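Local coordinates for phytase (Debaryomyces castellii, PDB 2GFI), which hydrolyses phosphate esters of phytate (myo-inositol hexakisphosphate), acting as a 3-phytase of the histidine acid phosphatase family, at residues E62-F67 with N324-S329; I193-A198 with Y451-I456; N203-R208 with V440-D445; F212-N217 with A297-T302. All blocks are in the same frame, centred on the assembly; numbering follows the deposited sequence.

Contact 1 of 4, residues E62-F67 with N324-S329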
loop_
_atom_site.group_PDB
_atom_site.type_symbol
_atom_site.label_atom_id
_atom_site.label_comp_id
_atom_site.label_asym_id
_atom_site.label_seq_id
_atom_site.Cartn_x
_atom_site.Cartn_y
_atom_site.Cartn_z
ATOM N N GLU A 62 25.237 8.622 21.033
ATOM C CA GLU A 62 25.769 8.885 22.367
ATOM C C GLU A 62 24.713 8.751 23.441
ATOM O O GLU A 62 25.007 8.258 24.519
ATOM C CB GLU A 62 26.386 10.270 22.435
ATOM C CG GLU A 62 27.681 10.394 21.661
ATOM C CD GLU A 62 28.189 11.810 21.722
ATOM O OE1 GLU A 62 27.463 12.704 21.291
ATOM O OE2 GLU A 62 29.303 12.032 22.234
ATOM N N GLN A 63 23.484 9.170 23.137
ATOM C CA GLN A 63 22.401 9.166 24.113
ATOM C C GLN A 63 21.032 9.221 23.421
ATOM O O GLN A 63 20.900 9.756 22.321
ATOM C CB GLN A 63 22.576 10.356 25.056
ATOM C CG GLN A 63 21.668 10.384 26.284
ATOM C CD GLN A 63 21.840 11.653 27.058
ATOM O OE1 GLN A 63 22.982 12.123 27.246
ATOM N NE2 GLN A 63 20.738 12.248 27.478
ATOM N N VAL A 64 20.016 8.669 24.069
ATOM C CA VAL A 64 18.650 8.853 23.622
ATOM C C VAL A 64 17.758 9.068 24.828
ATOM O O VAL A 64 17.931 8.418 25.848
ATOM C CB VAL A 64 18.161 7.649 22.749
ATOM C CG1 VAL A 64 18.135 6.332 23.579
ATOM C CG2 VAL A 64 16.838 7.968 22.038
ATOM N N GLN A 65 16.825 10.010 24.701
ATOM C CA GLN A 65 15.768 10.221 25.669
ATOM C C GLN A 65 14.448 10.006 24.954
ATOM O O GLN A 65 14.227 10.499 23.859
ATOM C CB GLN A 65 15.842 11.618 26.276
ATOM C CG GLN A 65 17.284 12.077 26.614
ATOM C CD GLN A 65 17.355 13.489 27.106
ATOM O OE1 GLN A 65 16.356 14.175 27.124
ATOM N NE2 GLN A 65 18.546 13.934 27.520
ATOM N N LEU A 66 13.616 9.186 25.569
ATOM C CA LEU A 66 12.282 8.932 25.168
ATOM C C LEU A 66 11.321 9.543 26.202
ATOM O O LEU A 66 11.429 9.308 27.416
ATOM C CB LEU A 66 12.059 7.429 25.068
ATOM C CG LEU A 66 10.586 7.046 24.874
ATOM C CD1 LEU A 66 10.017 7.611 23.536
ATOM C CD2 LEU A 66 10.407 5.524 24.967
ATOM N N PHE A 67 10.388 10.334 25.697
ATOM C CA PHE A 67 9.284 10.807 26.465
ATOM C C PHE A 67 8.043 10.303 25.794
ATOM O O PHE A 67 7.675 10.739 24.713
ATOM C CB PHE A 67 9.305 12.330 26.575
ATOM C CG PHE A 67 10.544 12.845 27.251
ATOM C CD1 PHE A 67 10.587 12.979 28.638
ATOM C CD2 PHE A 67 11.695 13.159 26.496
ATOM C CE1 PHE A 67 11.747 13.460 29.274
ATOM C CE2 PHE A 67 12.872 13.625 27.115
ATOM C CZ PHE A 67 12.893 13.774 28.515
ATOM N N ASN A 324 24.556 5.498 32.163
ATOM C CA ASN A 324 23.284 5.274 31.514
ATOM C C ASN A 324 23.050 6.269 30.392
ATOM O O ASN A 324 23.165 7.500 30.558
ATOM C CB ASN A 324 22.120 5.228 32.498
ATOM C CG ASN A 324 20.790 4.955 31.802
ATOM O OD1 ASN A 324 19.942 5.857 31.687
ATOM N ND2 ASN A 324 20.603 3.725 31.335
ATOM N N LYS A 325 22.768 5.706 29.230
ATOM C CA LYS A 325 22.654 6.495 28.014
ATOM C C LYS A 325 21.224 6.488 27.451
ATOM O O LYS A 325 20.950 7.176 26.491
ATOM C CB LYS A 325 23.628 5.955 26.959
ATOM C CG LYS A 325 25.036 5.645 27.463
ATOM C CD LYS A 325 25.726 6.930 27.910
ATOM C CE LYS A 325 27.217 6.717 28.120
ATOM N NZ LYS A 325 27.828 7.995 28.588
ATOM N N ILE A 326 20.340 5.686 28.033
ATOM C CA ILE A 326 18.986 5.513 27.520
ATOM C C ILE A 326 18.004 5.950 28.575
ATOM O O ILE A 326 17.881 5.315 29.634
ATOM C CB ILE A 326 18.739 4.048 27.099
ATOM C CG1 ILE A 326 19.692 3.650 25.988
ATOM C CG2 ILE A 326 17.331 3.841 26.617
ATOM C CD1 ILE A 326 19.752 2.131 25.777
ATOM N N TRP A 327 17.322 7.056 28.286
ATOM C CA TRP A 327 16.359 7.657 29.180
ATOM C C TRP A 327 14.962 7.354 28.655
ATOM O O TRP A 327 14.654 7.677 27.508
ATOM C CB TRP A 327 16.640 9.160 29.297
ATOM C CG TRP A 327 18.050 9.319 29.761
ATOM C CD1 TRP A 327 19.133 9.675 29.012
ATOM C CD2 TRP A 327 18.548 9.015 31.073
ATOM N NE1 TRP A 327 20.269 9.632 29.782
ATOM C CE2 TRP A 327 19.941 9.233 31.053
ATOM C CE3 TRP A 327 17.952 8.599 32.273
ATOM C CZ2 TRP A 327 20.760 9.051 32.199
ATOM C CZ3 TRP A 327 18.763 8.414 33.404
ATOM C CH2 TRP A 327 20.146 8.643 33.353
ATOM N N LEU A 328 14.161 6.692 29.496
ATOM C CA LEU A 328 12.831 6.237 29.165
ATOM C C LEU A 328 11.842 6.800 30.180
ATOM O O LEU A 328 11.797 6.362 31.339
ATOM C CB LEU A 328 12.777 4.707 29.172
ATOM C CG LEU A 328 13.852 3.979 28.365
ATOM C CD1 LEU A 328 13.783 2.487 28.619
ATOM C CD2 LEU A 328 13.707 4.281 26.853
ATOM N N SER A 329 11.039 7.762 29.717
ATOM C CA SER A 329 10.079 8.473 30.556
ATOM C C SER A 329 8.707 8.356 29.925
ATOM O O SER A 329 8.539 8.579 28.726
ATOM C CB SER A 329 10.423 9.968 30.665
ATOM O OG SER A 329 11.699 10.135 31.220
HETATM O O HOH W 1 13.277 10.303 29.313
#
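W327 and Q63 supply much of the side-chain contact here, on two parallel strands whose axes differ by 3° in direction and approach to 4.6 Å. Four backbone hydrogen bonds set the register: V64 N to K325 O, W327 N to V64 O, L66 N to W327 O and S329 N to L66 O. Traced outward, W327 has its CB 3.9 Å from Q65 CA. Beyond it CG, anti to the carbonyl carbon (chi1 -57°), lies 4.0 Å from V64 O, which CD1 approaches to 3.6 Å. NE1 then passes 3.7 Å from CD of Q63, whose CG sits in the indole plane at the ring edge, 3.8 Å from CD1. Further out, CZ3 packs on Y443 O, and the side chain also meets L316 of helix 302-318 and F161. An alanine at Q63 has no CG to lie against the indole edge and would probably leave a gap beside CD1 and NE1. V64 and I326 meet on the reverse face, CG1 to CG1 at 3.9 Å. H70, the predicted nucleophile, follows shortly after F67. Strands 374-382 and 158-163 flank the pair, making 62-67 and 324-329 inner neighbours in the central mixed sheet of this histidine phosphatase.

Contact 2 of 4, residues I193-A198 with Y451-I456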
loop_
_atom_site.group_PDB
_atom_site.type_symbol
_atom_site.label_atom_id
_atom_site.label_comp_id
_atom_site.label_asym_id
_atom_site.label_seq_id
_atom_site.Cartn_x
_atom_site.Cartn_y
_atom_site.Cartn_z
ATOM N N ILE A 193 8.689 5.063 39.754
ATOM C CA ILE A 193 7.346 5.528 39.630
ATOM C C ILE A 193 7.321 6.842 40.355
ATOM O O ILE A 193 7.478 6.891 41.564
ATOM C CB ILE A 193 6.369 4.552 40.297
ATOM C CG1 ILE A 193 6.635 3.114 39.868
ATOM C CG2 ILE A 193 4.911 4.953 40.005
ATOM C CD1 ILE A 193 5.753 2.114 40.597
ATOM N N ILE A 194 7.096 7.907 39.609
ATOM C CA ILE A 194 7.190 9.251 40.097
ATOM C C ILE A 194 5.767 9.730 40.247
ATOM O O ILE A 194 4.982 9.792 39.270
ATOM C CB ILE A 194 7.983 10.085 39.069
ATOM C CG1 ILE A 194 9.401 9.526 38.968
ATOM C CG2 ILE A 194 8.046 11.536 39.447
ATOM C CD1 ILE A 194 9.828 9.474 37.560
ATOM N N SER A 195 5.438 10.072 41.483
ATOM C CA SER A 195 4.089 10.360 41.846
ATOM C C SER A 195 3.587 11.595 41.095
ATOM O O SER A 195 4.346 12.540 40.788
ATOM C CB SER A 195 3.988 10.518 43.365
ATOM O OG SER A 195 2.781 11.182 43.740
ATOM N N GLU A 196 2.297 11.575 40.809
ATOM C CA GLU A 196 1.641 12.737 40.215
ATOM C C GLU A 196 1.158 13.755 41.260
ATOM O O GLU A 196 0.616 14.819 40.919
ATOM C CB GLU A 196 0.494 12.290 39.309
ATOM C CG GLU A 196 0.960 11.467 38.130
ATOM C CD GLU A 196 -0.153 11.181 37.156
ATOM O OE1 GLU A 196 -1.256 11.745 37.326
ATOM O OE2 GLU A 196 0.079 10.393 36.221
ATOM N N ASP A 197 1.358 13.415 42.528
ATOM C CA ASP A 197 1.116 14.351 43.621
ATOM C C ASP A 197 1.766 15.702 43.353
ATOM O O ASP A 197 2.936 15.798 42.947
ATOM C CB ASP A 197 1.601 13.780 44.963
ATOM C CG ASP A 197 0.744 12.618 45.460
ATOM O OD1 ASP A 197 -0.366 12.408 44.899
ATOM O OD2 ASP A 197 1.097 11.849 46.395
ATOM N N ALA A 198 0.964 16.735 43.567
ATOM C CA ALA A 198 1.404 18.107 43.522
ATOM C C ALA A 198 2.607 18.391 44.430
ATOM O O ALA A 198 3.385 19.306 44.142
ATOM C CB ALA A 198 0.247 19.024 43.868
ATOM N N TYR A 451 11.555 5.984 44.399
ATOM C CA TYR A 451 10.387 6.449 43.657
ATOM C C TYR A 451 9.436 5.296 43.463
ATOM O O TYR A 451 9.590 4.504 42.546
ATOM C CB TYR A 451 10.774 7.073 42.329
ATOM C CG TYR A 451 11.506 8.362 42.494
ATOM C CD1 TYR A 451 10.830 9.530 42.872
ATOM C CD2 TYR A 451 12.875 8.418 42.306
ATOM C CE1 TYR A 451 11.511 10.725 43.030
ATOM C CE2 TYR A 451 13.556 9.596 42.466
ATOM C CZ TYR A 451 12.883 10.748 42.825
ATOM O OH TYR A 451 13.596 11.929 42.970
ATOM N N THR A 452 8.454 5.194 44.350
ATOM C CA THR A 452 7.603 4.027 44.335
ATOM C C THR A 452 6.116 4.283 44.600
ATOM O O THR A 452 5.427 3.443 45.191
ATOM C CB THR A 452 8.169 2.945 45.241
ATOM O OG1 THR A 452 7.460 1.720 44.982
ATOM C CG2 THR A 452 7.910 3.257 46.754
ATOM N N ALA A 453 5.612 5.411 44.119
ATOM C CA ALA A 453 4.202 5.759 44.312
ATOM C C ALA A 453 3.291 4.622 43.910
ATOM O O ALA A 453 3.607 3.846 43.003
ATOM C CB ALA A 453 3.856 6.984 43.543
ATOM N N SER A 454 2.149 4.543 44.572
ATOM C CA SER A 454 1.170 3.536 44.263
ATOM C C SER A 454 0.339 3.970 43.042
ATOM O O SER A 454 0.090 5.159 42.837
ATOM C CB SER A 454 0.283 3.298 45.502
ATOM O OG SER A 454 -0.834 4.170 45.481
ATOM N N LEU A 455 -0.091 3.005 42.231
ATOM C CA LEU A 455 -0.773 3.314 40.971
ATOM C C LEU A 455 -2.154 3.904 41.170
ATOM O O LEU A 455 -2.942 3.385 41.970
ATOM C CB LEU A 455 -0.840 2.077 40.060
ATOM C CG LEU A 455 0.549 1.481 39.731
ATOM C CD1 LEU A 455 0.434 0.260 38.845
ATOM C CD2 LEU A 455 1.582 2.523 39.186
ATOM N N ILE A 456 -2.448 4.980 40.444
ATOM C CA ILE A 456 -3.815 5.496 40.356
ATOM C C ILE A 456 -4.541 5.185 39.024
ATOM O O ILE A 456 -3.935 5.086 37.945
ATOM C CB ILE A 456 -3.851 7.003 40.643
ATOM C CG1 ILE A 456 -2.972 7.747 39.606
ATOM C CG2 ILE A 456 -3.491 7.252 42.155
ATOM C CD1 ILE A 456 -2.873 9.219 39.799
#
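I193 forms the apolar centre with A453 and L455. Its CG2 branch does most of the touching: it lies 4.2 Å from A453 CB and equally far from L455 CD2, and it rests 3.5 Å from A453 O. The position follows from CG1 being anti to the carbonyl carbon (chi1 -48°), which leaves CG2 anti to the backbone N and directed at 451-456. Next to this group A453 CB abuts S195 CB at 3.5 Å, methyl against methylene. On the other side of the strand I194 CG1 reaches the Y451 ring, 4.2 Å from CD1, the two side chains crossing at a slant. Further out the backbones join. I193 N donates to Y451 O at 3.0 Å, standing well above the carbonyl plane, and A453 N returns a weak bond to I193 O at 3.5 Å. At the polar margin I456 CD1 comes 3.9 Å from E196 OE1, while E196 OE2 is hydrogen-bonded to S163. S195 OG accepts from D197 N, an ST turn. The I193-T452 pair is a single bridge, by which the C-terminal tail lies at I193 against strand 189-194, a strand paired with 158-163 in the central sheet.

Contact 3 of 4, residues N203-R208 with V440-D445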
loop_
_atom_site.group_PDB
_atom_site.type_symbol
_atom_site.label_atom_id
_atom_site.label_comp_id
_atom_site.label_asym_id
_atom_site.label_seq_id
_atom_site.Cartn_x
_atom_site.Cartn_y
_atom_site.Cartn_z
ATOM N N ASN A 203 9.921 17.967 40.535
ATOM C CA ASN A 203 10.574 16.668 40.490
ATOM C C ASN A 203 9.552 15.601 40.147
ATOM O O ASN A 203 9.169 14.785 40.980
ATOM C CB ASN A 203 11.279 16.338 41.795
ATOM C CG ASN A 203 12.041 15.056 41.694
ATOM O OD1 ASN A 203 12.699 14.804 40.678
ATOM N ND2 ASN A 203 11.926 14.209 42.708
ATOM N N SER A 204 9.123 15.632 38.894
ATOM C CA SER A 204 7.831 15.071 38.483
ATOM C C SER A 204 7.860 14.849 36.981
ATOM O O SER A 204 8.498 15.604 36.251
ATOM C CB SER A 204 6.741 16.087 38.791
ATOM O OG SER A 204 5.464 15.568 38.520
ATOM N N LEU A 205 7.181 13.804 36.534
ATOM C CA LEU A 205 6.889 13.629 35.105
ATOM C C LEU A 205 5.592 14.339 34.752
ATOM O O LEU A 205 5.220 14.428 33.593
ATOM C CB LEU A 205 6.848 12.146 34.733
ATOM C CG LEU A 205 8.225 11.522 34.559
ATOM C CD1 LEU A 205 8.124 10.038 34.445
ATOM C CD2 LEU A 205 9.036 12.164 33.382
ATOM N N THR A 206 4.916 14.853 35.773
ATOM C CA THR A 206 3.700 15.644 35.603
ATOM C C THR A 206 3.832 16.957 36.390
ATOM O O THR A 206 3.046 17.201 37.285
ATOM C CB THR A 206 2.440 14.855 36.106
ATOM O OG1 THR A 206 2.622 14.453 37.479
ATOM C CG2 THR A 206 2.260 13.539 35.358
ATOM N N PRO A 207 4.819 17.797 36.067
ATOM C CA PRO A 207 5.065 19.025 36.844
ATOM C C PRO A 207 3.896 20.013 36.856
ATOM O O PRO A 207 3.826 20.887 37.745
ATOM C CB PRO A 207 6.281 19.642 36.156
ATOM C CG PRO A 207 6.253 19.054 34.759
ATOM C CD PRO A 207 5.776 17.643 34.951
ATOM N N ARG A 208 2.966 19.888 35.912
ATOM C CA ARG A 208 1.792 20.753 35.956
ATOM C C ARG A 208 0.981 20.525 37.243
ATOM O O ARG A 208 0.245 21.412 37.653
ATOM C CB ARG A 208 0.891 20.516 34.743
ATOM C CG ARG A 208 0.194 19.183 34.779
ATOM C CD ARG A 208 -0.320 18.731 33.476
ATOM N NE ARG A 208 -0.269 17.279 33.394
ATOM C CZ ARG A 208 -1.305 16.486 33.614
ATOM N NH1 ARG A 208 -2.488 17.019 33.912
ATOM N NH2 ARG A 208 -1.154 15.165 33.529
ATOM N N VAL A 440 13.946 18.895 38.562
ATOM C CA VAL A 440 13.976 17.446 38.420
ATOM C C VAL A 440 15.306 16.957 38.975
ATOM O O VAL A 440 16.378 17.496 38.634
ATOM C CB VAL A 440 13.835 16.988 36.915
ATOM C CG1 VAL A 440 14.253 15.494 36.717
ATOM C CG2 VAL A 440 12.439 17.259 36.378
ATOM N N THR A 441 15.215 15.940 39.823
ATOM C CA THR A 441 16.369 15.205 40.289
ATOM C C THR A 441 16.184 13.713 40.085
ATOM O O THR A 441 17.146 12.962 40.236
ATOM C CB THR A 441 16.678 15.503 41.808
ATOM O OG1 THR A 441 15.579 15.087 42.636
ATOM C CG2 THR A 441 16.822 17.038 42.067
ATOM N N PHE A 442 14.964 13.265 39.759
ATOM C CA PHE A 442 14.688 11.815 39.737
ATOM C C PHE A 442 15.581 11.031 38.758
ATOM O O PHE A 442 15.836 9.864 38.992
ATOM C CB PHE A 442 13.173 11.483 39.589
ATOM C CG PHE A 442 12.559 11.932 38.280
ATOM C CD1 PHE A 442 12.799 11.227 37.101
ATOM C CD2 PHE A 442 11.772 13.083 38.227
ATOM C CE1 PHE A 442 12.251 11.652 35.898
ATOM C CE2 PHE A 442 11.219 13.535 37.014
ATOM C CZ PHE A 442 11.469 12.801 35.840
ATOM N N TYR A 443 16.061 11.652 37.670
ATOM C CA TYR A 443 16.982 10.935 36.752
ATOM C C TYR A 443 18.342 10.625 37.403
ATOM O O TYR A 443 19.049 9.701 36.963
ATOM C CB TYR A 443 17.204 11.647 35.394
ATOM C CG TYR A 443 15.960 11.861 34.541
ATOM C CD1 TYR A 443 15.289 10.784 33.966
ATOM C CD2 TYR A 443 15.468 13.148 34.302
ATOM C CE1 TYR A 443 14.160 10.978 33.189
ATOM C CE2 TYR A 443 14.323 13.354 33.530
ATOM C CZ TYR A 443 13.680 12.261 32.981
ATOM O OH TYR A 443 12.550 12.441 32.231
ATOM N N TRP A 444 18.699 11.386 38.442
ATOM C CA TRP A 444 19.985 11.212 39.115
ATOM C C TRP A 444 19.916 10.592 40.520
ATOM O O TRP A 444 20.804 9.833 40.926
ATOM C CB TRP A 444 20.732 12.550 39.139
ATOM C CG TRP A 444 20.887 13.075 37.756
ATOM C CD1 TRP A 444 21.851 12.728 36.842
ATOM C CD2 TRP A 444 20.033 14.013 37.104
ATOM N NE1 TRP A 444 21.650 13.409 35.658
ATOM C CE2 TRP A 444 20.538 14.204 35.790
ATOM C CE3 TRP A 444 18.893 14.721 37.492
ATOM C CZ2 TRP A 444 19.930 15.063 34.869
ATOM C CZ3 TRP A 444 18.299 15.563 36.581
ATOM C CH2 TRP A 444 18.820 15.730 35.278
ATOM N N ASP A 445 18.865 10.882 41.262
ATOM C CA ASP A 445 18.808 10.420 42.637
ATOM C C ASP A 445 17.888 9.237 42.827
ATOM O O ASP A 445 17.516 8.932 43.961
ATOM C CB ASP A 445 18.381 11.569 43.552
ATOM C CG ASP A 445 16.947 12.037 43.306
ATOM O OD1 ASP A 445 16.150 11.336 42.612
ATOM O OD2 ASP A 445 16.529 13.105 43.789
#
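F442 turns the edge of its ring toward 203-208. N203 OD1 lies near the ring plane, 3.1 Å from CD2, and S204 O is likewise at the edge, 3.5 Å from CE2. One face of the ring carries V440 CG1, 3.6 Å above the plane and displaced toward the rim. The F442 ring in turn places its CE1 over the centre of the Y443 ring, 3.2 Å above that plane. F442 adopts the hindered rotamer in which CG lies between the backbone N and the carbonyl carbon (chi1 64°), and this brings the ring beside N203. L205 crosses F442 at about a right angle, with CD2 3.5 Å from CZ; the same methyl is 3.7 Å from Y443 OH. N203 OD1 accepts from two successive backbone N-H groups, those of T441 and F442, where 440-445 turns into a short, weakly bonded helix, tying it to the loop after strand 189-194. The bond from T441 N, 2.9 Å, is nearly straight at 168° but approaches from above the amide carbonyl plane, whereas that from F442 N, also 2.9 Å, is bent to 132° and lies closer to the plane. N203 ND2 is engaged as well, by Y451 OH, so both ends of this buried amide have partners. Past N203 the chain forms an ST turn, S204 OG accepting from T206 N. Y443 OH is hydrogen-bonded to S329 OG of strand 326-331, and its ring meets F161 of strand 158-163 edge-to-face.

Contact 4 of 4, residues F212-N217 with A297-T302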
loop_
_atom_site.group_PDB
_atom_site.type_symbol
_atom_site.label_atom_id
_atom_site.label_comp_id
_atom_site.label_asym_id
_atom_site.label_seq_id
_atom_site.Cartn_x
_atom_site.Cartn_y
_atom_site.Cartn_z
ATOM N N PHE A 212 0.602 25.532 40.948
ATOM C CA PHE A 212 -0.665 26.019 41.510
ATOM C C PHE A 212 -1.261 27.162 40.728
ATOM O O PHE A 212 -2.473 27.281 40.670
ATOM C CB PHE A 212 -0.528 26.348 43.013
ATOM C CG PHE A 212 -0.081 25.155 43.837
ATOM C CD1 PHE A 212 -0.710 23.912 43.680
ATOM C CD2 PHE A 212 0.987 25.250 44.719
ATOM C CE1 PHE A 212 -0.295 22.805 44.391
ATOM C CE2 PHE A 212 1.412 24.126 45.454
ATOM C CZ PHE A 212 0.769 22.912 45.284
ATOM N N ASN A 213 -0.415 27.987 40.109
ATOM C CA ASN A 213 -0.892 29.113 39.291
ATOM C C ASN A 213 -1.269 28.768 37.865
ATOM O O ASN A 213 -1.715 29.625 37.109
ATOM C CB ASN A 213 0.118 30.261 39.324
ATOM C CG ASN A 213 0.387 30.736 40.743
ATOM O OD1 ASN A 213 -0.461 30.575 41.626
ATOM N ND2 ASN A 213 1.566 31.300 40.976
ATOM N N TYR A 214 -1.090 27.507 37.500
ATOM C CA TYR A 214 -1.427 27.039 36.175
ATOM C C TYR A 214 -2.917 26.756 36.130
ATOM O O TYR A 214 -3.428 25.925 36.864
ATOM C CB TYR A 214 -0.599 25.810 35.796
ATOM C CG TYR A 214 -1.087 25.071 34.572
ATOM C CD1 TYR A 214 -1.168 25.706 33.329
ATOM C CD2 TYR A 214 -1.466 23.719 34.655
ATOM C CE1 TYR A 214 -1.633 25.004 32.187
ATOM C CE2 TYR A 214 -1.924 23.017 33.538
ATOM C CZ TYR A 214 -2.001 23.669 32.307
ATOM O OH TYR A 214 -2.447 22.991 31.201
ATOM N N ASN A 215 -3.614 27.484 35.273
ATOM C CA ASN A 215 -5.011 27.214 35.063
ATOM C C ASN A 215 -5.214 26.701 33.633
ATOM O O ASN A 215 -5.184 27.484 32.678
ATOM C CB ASN A 215 -5.836 28.479 35.363
ATOM C CG ASN A 215 -7.311 28.256 35.208
ATOM O OD1 ASN A 215 -7.800 27.117 35.198
ATOM N ND2 ASN A 215 -8.047 29.349 35.082
ATOM N N GLU A 216 -5.408 25.385 33.489
ATOM C CA GLU A 216 -5.600 24.787 32.162
ATOM C C GLU A 216 -6.829 25.348 31.488
ATOM O O GLU A 216 -6.902 25.395 30.261
ATOM C CB GLU A 216 -5.653 23.256 32.207
ATOM C CG GLU A 216 -6.738 22.657 33.082
ATOM C CD GLU A 216 -6.866 21.155 32.888
ATOM O OE1 GLU A 216 -5.827 20.502 32.544
ATOM O OE2 GLU A 216 -8.001 20.618 33.071
ATOM N N ASN A 217 -7.788 25.795 32.292
ATOM C CA ASN A 217 -9.012 26.354 31.739
ATOM C C ASN A 217 -9.036 27.862 31.592
ATOM O O ASN A 217 -10.070 28.433 31.281
ATOM C CB ASN A 217 -10.222 25.846 32.508
ATOM C CG ASN A 217 -10.349 24.347 32.417
ATOM O OD1 ASN A 217 -10.321 23.641 33.439
ATOM N ND2 ASN A 217 -10.440 23.835 31.193
ATOM N N ALA A 297 1.455 26.953 24.205
ATOM C CA ALA A 297 1.866 28.343 24.327
ATOM C C ALA A 297 0.705 29.339 24.427
ATOM O O ALA A 297 0.918 30.520 24.718
ATOM C CB ALA A 297 2.817 28.716 23.168
ATOM N N GLY A 298 -0.510 28.872 24.173
ATOM C CA GLY A 298 -1.712 29.687 24.389
ATOM C C GLY A 298 -1.861 30.012 25.864
ATOM O O GLY A 298 -2.397 31.037 26.226
ATOM N N ASN A 299 -1.382 29.124 26.719
ATOM C CA ASN A 299 -1.462 29.310 28.152
ATOM C C ASN A 299 -0.100 29.782 28.678
ATOM O O ASN A 299 0.920 29.078 28.497
ATOM C CB ASN A 299 -1.904 28.012 28.840
ATOM C CG ASN A 299 -2.227 28.210 30.319
ATOM O OD1 ASN A 299 -1.350 28.537 31.114
ATOM N ND2 ASN A 299 -3.493 27.997 30.694
ATOM N N ASN A 300 -0.098 30.962 29.322
ATOM C CA ASN A 300 1.133 31.605 29.783
ATOM C C ASN A 300 1.958 30.760 30.769
ATOM O O ASN A 300 3.161 30.989 30.942
ATOM C CB ASN A 300 0.876 33.057 30.306
ATOM C CG ASN A 300 -0.123 33.147 31.516
ATOM O OD1 ASN A 300 -0.489 32.145 32.149
ATOM N ND2 ASN A 300 -0.555 34.396 31.836
ATOM N N MET A 301 1.334 29.761 31.383
ATOM C CA MET A 301 2.014 28.996 32.417
ATOM C C MET A 301 2.789 27.793 31.936
ATOM O O MET A 301 3.616 27.263 32.663
ATOM C CB MET A 301 1.049 28.602 33.546
ATOM C CG MET A 301 0.734 29.749 34.502
ATOM S SD MET A 301 2.238 30.544 35.175
ATOM C CE MET A 301 2.844 29.211 36.196
ATOM N N THR A 302 2.555 27.365 30.700
ATOM C CA THR A 302 3.114 26.088 30.226
ATOM C C THR A 302 4.589 26.150 29.911
ATOM O O THR A 302 5.293 25.146 30.050
ATOM C CB THR A 302 2.357 25.563 29.001
ATOM O OG1 THR A 302 2.458 26.525 27.934
ATOM C CG2 THR A 302 0.859 25.393 29.324
HETATM O O HOH W 2 -2.353 29.344 33.451
HETATM O O HOH W 3 -5.770 27.645 29.492
#
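N299, which meets N215 and Y214, stands just before helix 302-318 at the head of a type I beta turn running to T302. Its CG lies anti to the backbone N (chi1 -171°), which turns the amide toward 212-217. The side chain makes a capping bond: OD1 accepts from M301 N at 3.0 Å, the N-H lying in the carbonyl plane on a lone pair. The other end of the amide crosses the contact, ND2 donating to N215 O at 2.7 Å. N215 O lies close to the plane of the N299 amide, yet the N-H...O angle is 134°. A water bridges N215 N to N299 OD1, and a second accepts from ND2. The amide is thus held from both ends, and an alanine at N299 is likely to leave M301 N and N215 O without these mates. Y214 brings its ring edge to the cap, CD1 lying 3.6 Å from N299 OD1. The same CD1 touches M301 CB at 3.7 Å, and CE1 is 3.8 Å from T302 CG2. Around them, I338 of helix 333-343 packs on Y214 and T302, helix 428-432 covers M301, and Y214 OH bonds to S294 O of helix 277-295.

In the fold
From the N terminus, the chain enters contact 1 at strand 62-67, opening a loop that closes when 324-329 returns beside it in the central sheet. Within it open contact 2 at 193-198, contact 3 at 203-208 and contact 4 at 212-217. Contact 4 closes first, at 297-302, nested inside the other three and joining a loop to the head of helix 302-318. Contact 3 closes at 440-445 inside contact 2, which closes last at 451-456. Both cross contact 1: contact 2 ties the C-terminal tail to strand 189-194, and contact 3 ties 440-445 to the loop that follows it. Contact 3 touches all the others; contacts 1 and 4 stay about 13 Å apart at their nearest atoms.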